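Local coordinates for protein afamin (Homo sapiens, PDB 6FAK) that carries hydrophobic molecules in body fluids, binds vitamin E and keeps lipidated Wnt proteins soluble and active, at residues Glu336-His341 and Pro347-Ile352; Leu401-Leu406 and Lys432-Phe437; Tyr410-Thr415 and Asn532-Lys537; Asp475-Thr480 and Arg486-Ser491. One frame throughout, in Å; residues are numbered along the deposited sequence.

Contact 1 (Glu336-His341 and Pro347-Ile352); sequences EYSRRH and PELLRI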
# COMPACT_ATOMS: atom_id res chain seq x y z
N GLU A 336 1.76 0.88 26.15
CA GLU A 336 2.72 1.61 26.98
C GLU A 336 4.06 1.82 26.25
O GLU A 336 4.63 2.95 26.30
CB GLU A 336 2.95 0.90 28.31
CG GLU A 336 1.76 0.89 29.27
CD GLU A 336 1.32 2.30 29.74
OE1 GLU A 336 2.05 3.27 29.56
OE2 GLU A 336 0.21 2.45 30.29
N TYR A 337 4.56 0.77 25.58
CA TYR A 337 5.84 0.85 24.88
C TYR A 337 5.75 1.76 23.64
O TYR A 337 6.63 2.62 23.41
CB TYR A 337 6.38 -0.56 24.49
CG TYR A 337 7.86 -0.55 24.21
CD1 TYR A 337 8.35 -0.20 22.97
CD2 TYR A 337 8.80 -0.81 25.24
CE1 TYR A 337 9.71 -0.12 22.72
CE2 TYR A 337 10.19 -0.75 24.99
CZ TYR A 337 10.63 -0.44 23.71
OH TYR A 337 11.98 -0.34 23.41
N SER A 338 4.68 1.62 22.85
CA SER A 338 4.48 2.46 21.65
C SER A 338 4.33 3.96 21.95
O SER A 338 4.95 4.78 21.28
CB SER A 338 3.31 1.98 20.81
OG SER A 338 3.48 0.62 20.45
N ARG A 339 3.55 4.30 22.97
CA ARG A 339 3.32 5.69 23.29
C ARG A 339 4.55 6.40 23.82
O ARG A 339 4.65 7.62 23.64
CB ARG A 339 2.13 5.89 24.22
CG ARG A 339 2.36 5.55 25.66
CD ARG A 339 1.05 5.81 26.35
NE ARG A 339 1.05 5.38 27.71
CZ ARG A 339 0.43 6.02 28.72
NH1 ARG A 339 -0.21 7.17 28.50
NH2 ARG A 339 0.45 5.50 29.92
N ARG A 340 5.47 5.66 24.44
CA ARG A 340 6.75 6.18 24.89
C ARG A 340 7.88 6.14 23.88
O ARG A 340 8.95 6.61 24.19
CB ARG A 340 7.22 5.44 26.12
CG ARG A 340 6.38 5.72 27.34
CD ARG A 340 6.85 4.77 28.45
NE ARG A 340 6.22 5.08 29.73
CZ ARG A 340 4.99 4.73 30.03
NH1 ARG A 340 4.24 4.11 29.13
NH2 ARG A 340 4.49 5.03 31.22
N HIS A 341 7.68 5.57 22.70
CA HIS A 341 8.72 5.47 21.69
C HIS A 341 8.16 5.93 20.34
O HIS A 341 8.06 5.15 19.39
CB HIS A 341 9.22 4.02 21.61
CG HIS A 341 9.93 3.56 22.83
ND1 HIS A 341 9.26 3.04 23.92
CD2 HIS A 341 11.25 3.59 23.17
CE1 HIS A 341 10.14 2.74 24.86
NE2 HIS A 341 11.35 3.07 24.43
N PRO A 347 6.79 -1.72 12.41
CA PRO A 347 7.39 -3.07 12.41
C PRO A 347 8.39 -3.32 13.58
O PRO A 347 8.39 -4.40 14.17
CB PRO A 347 8.08 -3.17 11.03
CG PRO A 347 7.44 -2.16 10.20
CD PRO A 347 6.88 -1.08 11.09
N GLU A 348 9.17 -2.28 13.94
CA GLU A 348 10.09 -2.36 15.06
C GLU A 348 9.30 -2.58 16.37
O GLU A 348 9.66 -3.40 17.15
CB GLU A 348 11.02 -1.15 15.19
CG GLU A 348 12.09 -1.36 16.30
CD GLU A 348 13.06 -2.52 16.00
OE1 GLU A 348 13.30 -2.85 14.81
OE2 GLU A 348 13.64 -3.08 16.97
N LEU A 349 8.21 -1.85 16.57
CA LEU A 349 7.40 -2.05 17.78
C LEU A 349 6.83 -3.47 17.84
O LEU A 349 6.82 -4.06 18.88
CB LEU A 349 6.27 -1.06 17.84
CG LEU A 349 6.72 0.38 18.03
CD1 LEU A 349 5.60 1.33 17.71
CD2 LEU A 349 7.26 0.61 19.43
N LEU A 350 6.36 -4.00 16.71
CA LEU A 350 5.83 -5.35 16.69
C LEU A 350 6.90 -6.41 16.89
O LEU A 350 6.61 -7.42 17.49
CB LEU A 350 5.06 -5.64 15.40
CG LEU A 350 3.94 -4.60 15.18
CD1 LEU A 350 3.33 -4.84 13.80
CD2 LEU A 350 2.91 -4.64 16.27
N ARG A 351 8.13 -6.19 16.39
CA ARG A 351 9.23 -7.07 16.71
C ARG A 351 9.51 -7.11 18.25
O ARG A 351 9.70 -8.19 18.82
CB ARG A 351 10.51 -6.71 15.91
CG ARG A 351 10.39 -7.04 14.42
CD ARG A 351 11.72 -6.84 13.74
NE ARG A 351 12.03 -5.44 13.52
CZ ARG A 351 11.73 -4.71 12.46
NH1 ARG A 351 10.97 -5.19 11.49
NH2 ARG A 351 12.15 -3.46 12.38
N ILE A 352 9.49 -5.94 18.86
CA ILE A 352 9.67 -5.80 20.29
C ILE A 352 8.58 -6.54 21.08
O ILE A 352 8.88 -7.25 22.06
CB ILE A 352 9.84 -4.29 20.70
CG1 ILE A 352 11.22 -3.85 20.19
CG2 ILE A 352 9.70 -4.08 22.22
CD1 ILE A 352 11.43 -2.37 20.17
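The first torsions of Tyr337 and Ile352 set up this contact. Tyr337 carries CG opposite its backbone N (chi1 -160°), which sends the phenol ring toward helix 346-363. Ile352 holds CG1 beside its own backbone N (chi1 -71°), and CG2 then takes the place opposite that N, above the tyrosine. CG2 sits 4.0 Å from the centroid of the Tyr337 ring and 13° off its normal, a CH-pi contact over the face, while Ile352 CD1 lies 3.8 Å from Tyr337 CE1 and close to the hydroxyl as well. Leu349 comes from another direction: its CD2 lies in the ring plane, 3.8 Å from Tyr337 CD1 at the edge. The other leucine methyl, CD1, packs at 3.5 Å on Ser338 OG, whose polar demand is met one turn back by Thr334 O. The remaining ring face is taken by His341, with CE1 3.3 Å above the centre of the tyrosine plane. A bond of 2.7 Å from His341 ND1 to Tyr337 O, lying nearly in the imidazole plane, fixes the rotation of that ring, and the phenol is thus sandwiched between isoleucine and histidine.

The two segments lie on consecutive helices joined by a short connection, within the second albumin domain. Pro347 and Leu350 of the second helix line the site of a bound polyether. Helix 376-417 flanks one side, Phe380 meeting both Tyr337 and Ile352, and helix 216-225 flanks another, with Ala220 and Ser223 against Ser338 and Gln224 against Leu349.

Contact 2 (Leu401-Leu406 and Lys432-Phe437); sequences LGKDGL and KMVTAF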
# COMPACT_ATOMS: atom_id res chain seq x y z
N LEU A 401 25.27 7.45 -3.59
CA LEU A 401 24.91 7.06 -4.97
C LEU A 401 23.79 7.81 -5.60
O LEU A 401 23.57 7.67 -6.82
CB LEU A 401 24.53 5.59 -5.01
CG LEU A 401 25.57 4.64 -4.39
CD1 LEU A 401 24.99 3.23 -4.47
CD2 LEU A 401 26.94 4.79 -5.04
N GLY A 402 23.01 8.53 -4.80
CA GLY A 402 21.78 9.16 -5.28
C GLY A 402 20.66 8.18 -5.50
O GLY A 402 20.83 6.97 -5.33
N LYS A 403 19.51 8.68 -5.88
CA LYS A 403 18.30 7.89 -5.99
C LYS A 403 18.38 6.74 -7.04
O LYS A 403 18.09 5.56 -6.75
CB LYS A 403 17.14 8.81 -6.31
CG LYS A 403 15.84 8.10 -6.55
CD LYS A 403 14.82 8.97 -7.26
CE LYS A 403 13.46 8.27 -7.25
NZ LYS A 403 12.89 8.14 -8.62
N ASP A 404 18.78 7.13 -8.24
CA ASP A 404 18.91 6.23 -9.37
C ASP A 404 19.94 5.13 -9.11
O ASP A 404 19.66 3.94 -9.32
CB ASP A 404 19.29 7.00 -10.63
CG ASP A 404 18.20 7.93 -11.14
OD1 ASP A 404 17.06 7.85 -10.72
OD2 ASP A 404 18.50 8.70 -12.05
N GLY A 405 21.11 5.53 -8.62
CA GLY A 405 22.21 4.59 -8.30
C GLY A 405 21.84 3.54 -7.26
O GLY A 405 22.14 2.36 -7.41
N LEU A 406 21.15 3.98 -6.21
CA LEU A 406 20.66 3.06 -5.21
C LEU A 406 19.58 2.17 -5.79
O LEU A 406 19.53 1.01 -5.45
CB LEU A 406 20.08 3.79 -3.97
CG LEU A 406 19.72 2.87 -2.77
CD1 LEU A 406 20.84 1.93 -2.34
CD2 LEU A 406 19.26 3.69 -1.58
N LYS A 432 9.34 1.78 -5.54
CA LYS A 432 8.78 1.87 -4.21
C LYS A 432 9.83 1.71 -3.10
O LYS A 432 9.82 2.45 -2.12
CB LYS A 432 7.67 0.85 -4.01
CG LYS A 432 6.43 1.23 -4.80
CD LYS A 432 5.37 0.13 -4.86
CE LYS A 432 4.32 0.45 -5.94
NZ LYS A 432 3.41 -0.69 -6.27
N MET A 433 10.77 0.79 -3.26
CA MET A 433 11.81 0.66 -2.23
C MET A 433 12.65 1.95 -2.10
O MET A 433 12.87 2.42 -1.00
CB MET A 433 12.70 -0.54 -2.50
CG MET A 433 13.76 -0.79 -1.46
SD MET A 433 13.06 -1.17 0.17
CE MET A 433 12.66 -2.89 -0.04
N VAL A 434 13.04 2.55 -3.23
CA VAL A 434 13.95 3.68 -3.18
C VAL A 434 13.27 4.92 -2.59
O VAL A 434 13.92 5.72 -1.96
CB VAL A 434 14.67 3.90 -4.52
CG1 VAL A 434 13.83 4.63 -5.53
CG2 VAL A 434 15.97 4.61 -4.27
N THR A 435 11.96 5.01 -2.77
CA THR A 435 11.13 6.11 -2.24
C THR A 435 11.13 6.22 -0.73
O THR A 435 11.04 7.32 -0.19
CB THR A 435 9.72 5.98 -2.82
OG1 THR A 435 9.85 6.14 -4.22
CG2 THR A 435 8.79 7.06 -2.29
N ALA A 436 11.26 5.10 -0.03
CA ALA A 436 11.50 5.12 1.39
C ALA A 436 12.72 5.99 1.73
O ALA A 436 12.69 6.75 2.71
CB ALA A 436 11.72 3.73 1.93
N PHE A 437 13.78 5.87 0.95
CA PHE A 437 15.02 6.63 1.22
C PHE A 437 15.01 8.07 0.79
O PHE A 437 15.49 8.94 1.55
CB PHE A 437 16.22 5.88 0.66
CG PHE A 437 16.32 4.53 1.23
CD1 PHE A 437 16.84 4.36 2.47
CD2 PHE A 437 15.76 3.46 0.58
CE1 PHE A 437 16.86 3.11 3.05
CE2 PHE A 437 15.77 2.21 1.16
CZ PHE A 437 16.31 2.04 2.41
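Lys403 of helix 376-417 crosses Val434 of helix 423-440 at about a right angle, and its chain can be followed outward. From CB it first meets the valine at CG, which is set opposite the backbone N (chi1 176°) and comes within 4.1 Å of Val434 CG1. CE returns to the same methyl, 4.0 Å from Val434 CG1. NZ ends beyond the valine, in a salt bridge with Glu431, one turn earlier on the partner helix. The chain thus touches Val434 twice on the way to the carboxylate. Underneath, the other valine methyl, CG2, rests 3.4 Å from Lys403 O and 4.2 Å from Leu406 CB. Deeper in, Leu406 CD2 reaches Phe437 CD2 at 4.1 Å, and the two side chains cross at about a right angle.

The contact packs two antiparallel helices within the third albumin domain, the segment axes approaching to 9.9 Å at 165°. The first helix is kinked at 403-404, where those backbone N atoms lack a bond to the preceding turn, next to Gly402 with its positive phi of 74°. Phe398 backs Leu406 from the same helix, while Val450 of helix 446-462 packs on Phe437.

Chemically the interface is graded: leucine, valine and phenylalanine carbon fills the buried part, and the lysine ammonium is carried to the outer margin. Its pairing with Glu431 would be expected to anchor the covering chain, while the direct contact between the segments rests on van der Waals packing.

Contact 3 (Tyr410-Thr415 and Asn532-Lys537); sequences YLIRLT and NLVKLK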
# COMPACT_ATOMS: atom_id res chain seq x y z
N TYR A 410 19.03 -2.13 -5.88
CA TYR A 410 17.79 -2.81 -5.46
C TYR A 410 17.14 -3.67 -6.56
O TYR A 410 16.64 -4.77 -6.28
CB TYR A 410 16.77 -1.83 -4.86
CG TYR A 410 17.14 -1.42 -3.43
CD1 TYR A 410 17.46 -2.39 -2.48
CD2 TYR A 410 17.15 -0.10 -3.03
CE1 TYR A 410 17.80 -2.05 -1.18
CE2 TYR A 410 17.51 0.25 -1.72
CZ TYR A 410 17.85 -0.74 -0.82
OH TYR A 410 18.17 -0.46 0.48
N LEU A 411 17.16 -3.14 -7.76
CA LEU A 411 16.65 -3.86 -8.92
C LEU A 411 17.45 -5.12 -9.17
O LEU A 411 16.88 -6.17 -9.44
CB LEU A 411 16.63 -2.93 -10.16
CG LEU A 411 15.58 -1.82 -10.09
CD1 LEU A 411 15.78 -0.96 -11.32
CD2 LEU A 411 14.15 -2.34 -10.07
N ILE A 412 18.77 -5.05 -9.09
CA ILE A 412 19.61 -6.25 -9.21
C ILE A 412 19.26 -7.30 -8.11
O ILE A 412 18.98 -8.49 -8.41
CB ILE A 412 21.14 -5.89 -9.17
CG1 ILE A 412 21.54 -5.12 -10.44
CG2 ILE A 412 21.97 -7.18 -9.07
CD1 ILE A 412 22.93 -4.49 -10.43
N ARG A 413 19.23 -6.86 -6.87
CA ARG A 413 18.99 -7.74 -5.71
C ARG A 413 17.61 -8.36 -5.77
O ARG A 413 17.49 -9.56 -5.60
CB ARG A 413 19.17 -6.99 -4.38
CG ARG A 413 20.63 -6.99 -3.92
CD ARG A 413 21.04 -8.32 -3.23
NE ARG A 413 21.71 -9.25 -4.16
CZ ARG A 413 21.71 -10.59 -4.08
NH1 ARG A 413 21.06 -11.21 -3.09
NH2 ARG A 413 22.34 -11.29 -4.99
N LEU A 414 16.59 -7.54 -6.01
CA LEU A 414 15.23 -8.01 -6.07
C LEU A 414 15.05 -9.05 -7.20
O LEU A 414 14.34 -10.04 -7.03
CB LEU A 414 14.22 -6.88 -6.26
CG LEU A 414 13.85 -5.97 -5.08
CD1 LEU A 414 13.22 -4.65 -5.61
CD2 LEU A 414 12.85 -6.70 -4.20
N THR A 415 15.61 -8.75 -8.37
CA THR A 415 15.49 -9.66 -9.53
C THR A 415 16.21 -11.00 -9.27
O THR A 415 15.70 -12.05 -9.61
CB THR A 415 15.97 -8.97 -10.83
OG1 THR A 415 15.24 -7.75 -11.02
CG2 THR A 415 15.72 -9.82 -12.00
N ASN A 532 15.55 -6.98 -17.03
CA ASN A 532 15.68 -8.00 -18.09
C ASN A 532 17.12 -8.53 -18.24
O ASN A 532 17.35 -9.74 -18.39
CB ASN A 532 15.12 -7.50 -19.43
CG ASN A 532 13.61 -7.31 -19.39
OD1 ASN A 532 12.91 -8.11 -18.76
ND2 ASN A 532 13.11 -6.29 -20.07
N LEU A 533 18.09 -7.64 -18.11
CA LEU A 533 19.50 -8.04 -18.14
C LEU A 533 19.87 -9.01 -17.01
O LEU A 533 20.62 -10.03 -17.26
CB LEU A 533 20.40 -6.80 -18.07
CG LEU A 533 21.87 -7.06 -18.30
CD1 LEU A 533 22.14 -7.54 -19.73
CD2 LEU A 533 22.63 -5.78 -17.98
N VAL A 534 19.36 -8.73 -15.81
CA VAL A 534 19.62 -9.53 -14.64
C VAL A 534 18.96 -10.91 -14.81
O VAL A 534 19.57 -11.90 -14.44
CB VAL A 534 19.20 -8.89 -13.29
CG1 VAL A 534 19.45 -9.82 -12.15
CG2 VAL A 534 20.02 -7.63 -12.99
N LYS A 535 17.75 -10.96 -15.37
CA LYS A 535 17.09 -12.26 -15.66
C LYS A 535 17.94 -13.01 -16.66
O LYS A 535 18.26 -14.21 -16.47
CB LYS A 535 15.69 -12.06 -16.23
CG LYS A 535 14.68 -11.62 -15.19
CD LYS A 535 13.32 -11.37 -15.78
CE LYS A 535 12.35 -11.03 -14.68
NZ LYS A 535 11.00 -10.83 -15.21
N LEU A 536 18.32 -12.32 -17.72
CA LEU A 536 19.10 -12.97 -18.79
C LEU A 536 20.45 -13.55 -18.28
O LEU A 536 20.79 -14.70 -18.57
CB LEU A 536 19.30 -12.03 -19.94
CG LEU A 536 20.25 -12.62 -21.03
CD1 LEU A 536 19.67 -13.85 -21.71
CD2 LEU A 536 20.58 -11.53 -22.03
N LYS A 537 21.14 -12.78 -17.46
CA LYS A 537 22.46 -13.08 -16.95
C LYS A 537 22.45 -13.33 -15.43
O LYS A 537 23.35 -12.88 -14.71
CB LYS A 537 23.37 -11.89 -17.28
CG LYS A 537 23.48 -11.56 -18.75
CD LYS A 537 24.13 -12.70 -19.51
CE LYS A 537 24.87 -12.20 -20.75
NZ LYS A 537 24.89 -13.26 -21.79
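This is a small, fully buried helix-helix contact, in which Val534 of helix 521-536 wedges between Ile412 and Thr415 of helix 376-417; both segments lie within the third albumin domain. The axes of the short segments come to 9.4 Å and cross at -41°, with Ile412 and Val534 nearest in backbone terms, their CA atoms 6.3 Å apart. Each valine methyl has its own partner: CG2 meets Ile412 CG1 at 3.9 Å, and CG1 meets Thr415 CG2 at 3.7 Å. That threonine methyl also rests on Lys535, 3.8 Å from its CG.

Thr415 is held by its own helix. With OG1 beside the backbone N (chi1 -55°), the hydroxyl turns back and donates to Leu411 O at 2.8 Å, and CG2 is left facing the partner helix. Leu411 O also accepts Thr415 N at 3.1 Å, the two donors arriving from opposite faces of the carbonyl plane. A serine in place of Thr415 could keep the hydroxyl bond but would probably open a gap beside Val534 CG1 and Lys535 CG, where the methyl is now.

Lys535 runs on, extended, until NZ bonds Leu421 O, in the connection before helix 423-440, and Thr423 OG1 at its start. Leu426 of that helix covers Thr415 and Lys535, while helix 542-560 covers another side through Gln546 on Ile412 and Leu545 on Val534.

Contact 4 (Asp475-Thr480 and Arg486-Ser491); sequences DHCCKT and RPCFES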
# COMPACT_ATOMS: atom_id res chain seq x y z
N ASP A 475 8.26 -17.22 -0.63
CA ASP A 475 6.96 -17.63 -0.07
C ASP A 475 7.09 -17.84 1.45
O ASP A 475 6.20 -17.40 2.21
CB ASP A 475 6.41 -18.90 -0.70
CG ASP A 475 6.09 -18.73 -2.19
OD1 ASP A 475 6.18 -17.58 -2.72
OD2 ASP A 475 5.79 -19.77 -2.82
N HIS A 476 8.22 -18.41 1.86
CA HIS A 476 8.53 -18.58 3.29
C HIS A 476 8.55 -17.18 3.97
O HIS A 476 7.93 -16.99 5.04
CB HIS A 476 9.87 -19.31 3.50
CG HIS A 476 10.21 -19.44 4.94
ND1 HIS A 476 9.60 -20.36 5.76
CD2 HIS A 476 10.95 -18.64 5.75
CE1 HIS A 476 10.00 -20.16 7.01
NE2 HIS A 476 10.81 -19.12 7.03
N CYS A 477 9.26 -16.21 3.39
CA CYS A 477 9.28 -14.90 3.97
C CYS A 477 7.91 -14.21 3.99
O CYS A 477 7.63 -13.45 4.94
CB CYS A 477 10.32 -14.00 3.32
SG CYS A 477 12.01 -14.53 3.66
N CYS A 478 7.10 -14.42 2.96
CA CYS A 478 5.78 -13.83 2.93
C CYS A 478 4.84 -14.38 3.98
O CYS A 478 4.00 -13.67 4.44
CB CYS A 478 5.11 -13.99 1.58
SG CYS A 478 5.79 -12.85 0.38
N LYS A 479 4.96 -15.66 4.33
CA LYS A 479 3.91 -16.28 5.11
C LYS A 479 4.27 -16.51 6.59
O LYS A 479 3.39 -16.79 7.37
CB LYS A 479 3.43 -17.58 4.41
CG LYS A 479 4.22 -18.84 4.70
CD LYS A 479 3.46 -20.11 4.31
CE LYS A 479 3.44 -20.38 2.81
NZ LYS A 479 4.72 -20.96 2.32
N THR A 480 5.54 -16.34 6.95
CA THR A 480 6.02 -16.61 8.29
C THR A 480 6.62 -15.32 8.83
O THR A 480 7.76 -14.93 8.49
CB THR A 480 7.06 -17.77 8.32
OG1 THR A 480 6.82 -18.68 7.23
CG2 THR A 480 7.02 -18.52 9.67
N ARG A 486 10.66 -8.10 6.75
CA ARG A 486 11.74 -7.34 6.11
C ARG A 486 13.13 -7.97 6.43
O ARG A 486 13.88 -8.28 5.51
CB ARG A 486 11.66 -5.84 6.41
CG ARG A 486 12.50 -4.95 5.47
CD ARG A 486 12.52 -3.49 5.94
NE ARG A 486 13.62 -2.76 5.32
CZ ARG A 486 14.35 -1.77 5.84
NH1 ARG A 486 14.09 -1.29 7.05
NH2 ARG A 486 15.31 -1.22 5.13
N PRO A 487 13.46 -8.20 7.71
CA PRO A 487 14.69 -8.99 8.00
C PRO A 487 14.82 -10.35 7.27
O PRO A 487 15.92 -10.70 6.85
CB PRO A 487 14.64 -9.19 9.51
CG PRO A 487 13.79 -8.07 10.02
CD PRO A 487 12.83 -7.67 8.94
N CYS A 488 13.72 -11.07 7.11
CA CYS A 488 13.69 -12.33 6.37
C CYS A 488 14.10 -12.14 4.88
O CYS A 488 14.99 -12.85 4.38
CB CYS A 488 12.30 -12.95 6.43
SG CYS A 488 12.25 -14.61 5.76
N PHE A 489 13.43 -11.20 4.21
CA PHE A 489 13.76 -10.82 2.84
C PHE A 489 15.23 -10.42 2.64
O PHE A 489 15.85 -10.84 1.66
CB PHE A 489 12.83 -9.72 2.34
CG PHE A 489 11.60 -10.27 1.72
CD1 PHE A 489 11.66 -10.86 0.46
CD2 PHE A 489 10.41 -10.31 2.41
CE1 PHE A 489 10.54 -11.44 -0.11
CE2 PHE A 489 9.25 -10.88 1.82
CZ PHE A 489 9.31 -11.45 0.56
N GLU A 490 15.78 -9.66 3.61
CA GLU A 490 17.20 -9.26 3.62
C GLU A 490 18.16 -10.43 3.73
O GLU A 490 19.30 -10.28 3.34
CB GLU A 490 17.52 -8.28 4.78
CG GLU A 490 16.74 -6.96 4.85
CD GLU A 490 16.72 -6.15 3.58
OE1 GLU A 490 17.77 -6.05 2.92
OE2 GLU A 490 15.65 -5.59 3.26
N SER A 491 17.74 -11.55 4.27
CA SER A 491 18.56 -12.72 4.37
C SER A 491 18.60 -13.63 3.12
O SER A 491 19.38 -14.56 3.11
CB SER A 491 18.13 -13.54 5.58
OG SER A 491 16.98 -14.35 5.30
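Cys488 O is gripped twice by Ser491: by OG at 2.7 Å, in the carbonyl plane and on a lone pair, and by the backbone N at 3.0 Å. The sulfur of Cys488 is in turn bonded to Cys477 SG at 2.1 Å. The disulfide has chi3 -72° and joins two short helical segments antiparallel at 169°. Cys477 holds SG beside its backbone N (chi1 -68°), aiming it across the gap.

Phe489 seals the junction from one side. Cys477 CB lies over its ring face, 3.8 Å from the Phe489 centroid, with Cys477 SG farther above that face. Cys478 SG comes instead at the ring edge, in plane and 3.8 Å from Phe489 CZ. An alanine here would probably open a gap beneath Cys477 CB and deprive both sulfurs of their aromatic neighbour.

Phe458 of helix 446-462 stacks on Phe489, and Cys462 of that helix completes the disulfide of Cys478. The adjacent cysteines thus bond in different directions, the paired-disulfide pattern of the albumin family. A single disulfide joins the two segments, the second leading to helix 446-462, and the ring packs against both, its face to one and its edge to the other.

All four contacts are largely buried, though contact 4 also reaches exposed His476. Contact 1 belongs to the second albumin domain and the others to the third. Contacts 2 and 3 share helix 376-417 and touch, with Tyr410 OH 3.7 Å from Phe437 CE2; both bury branched aliphatic side chains and send a lysine to a polar partner beyond. Contacts 1 and 4 instead each join helices that follow one another in sequence around an aromatic ring, one by methyl packing, the other by a disulfide. They touch where Arg351 NH1 meets Pro487 CD at 4.0 Å, between a residue of the second domain and one of the third. Contact 4 is nested in the chain loop closed by contact 3.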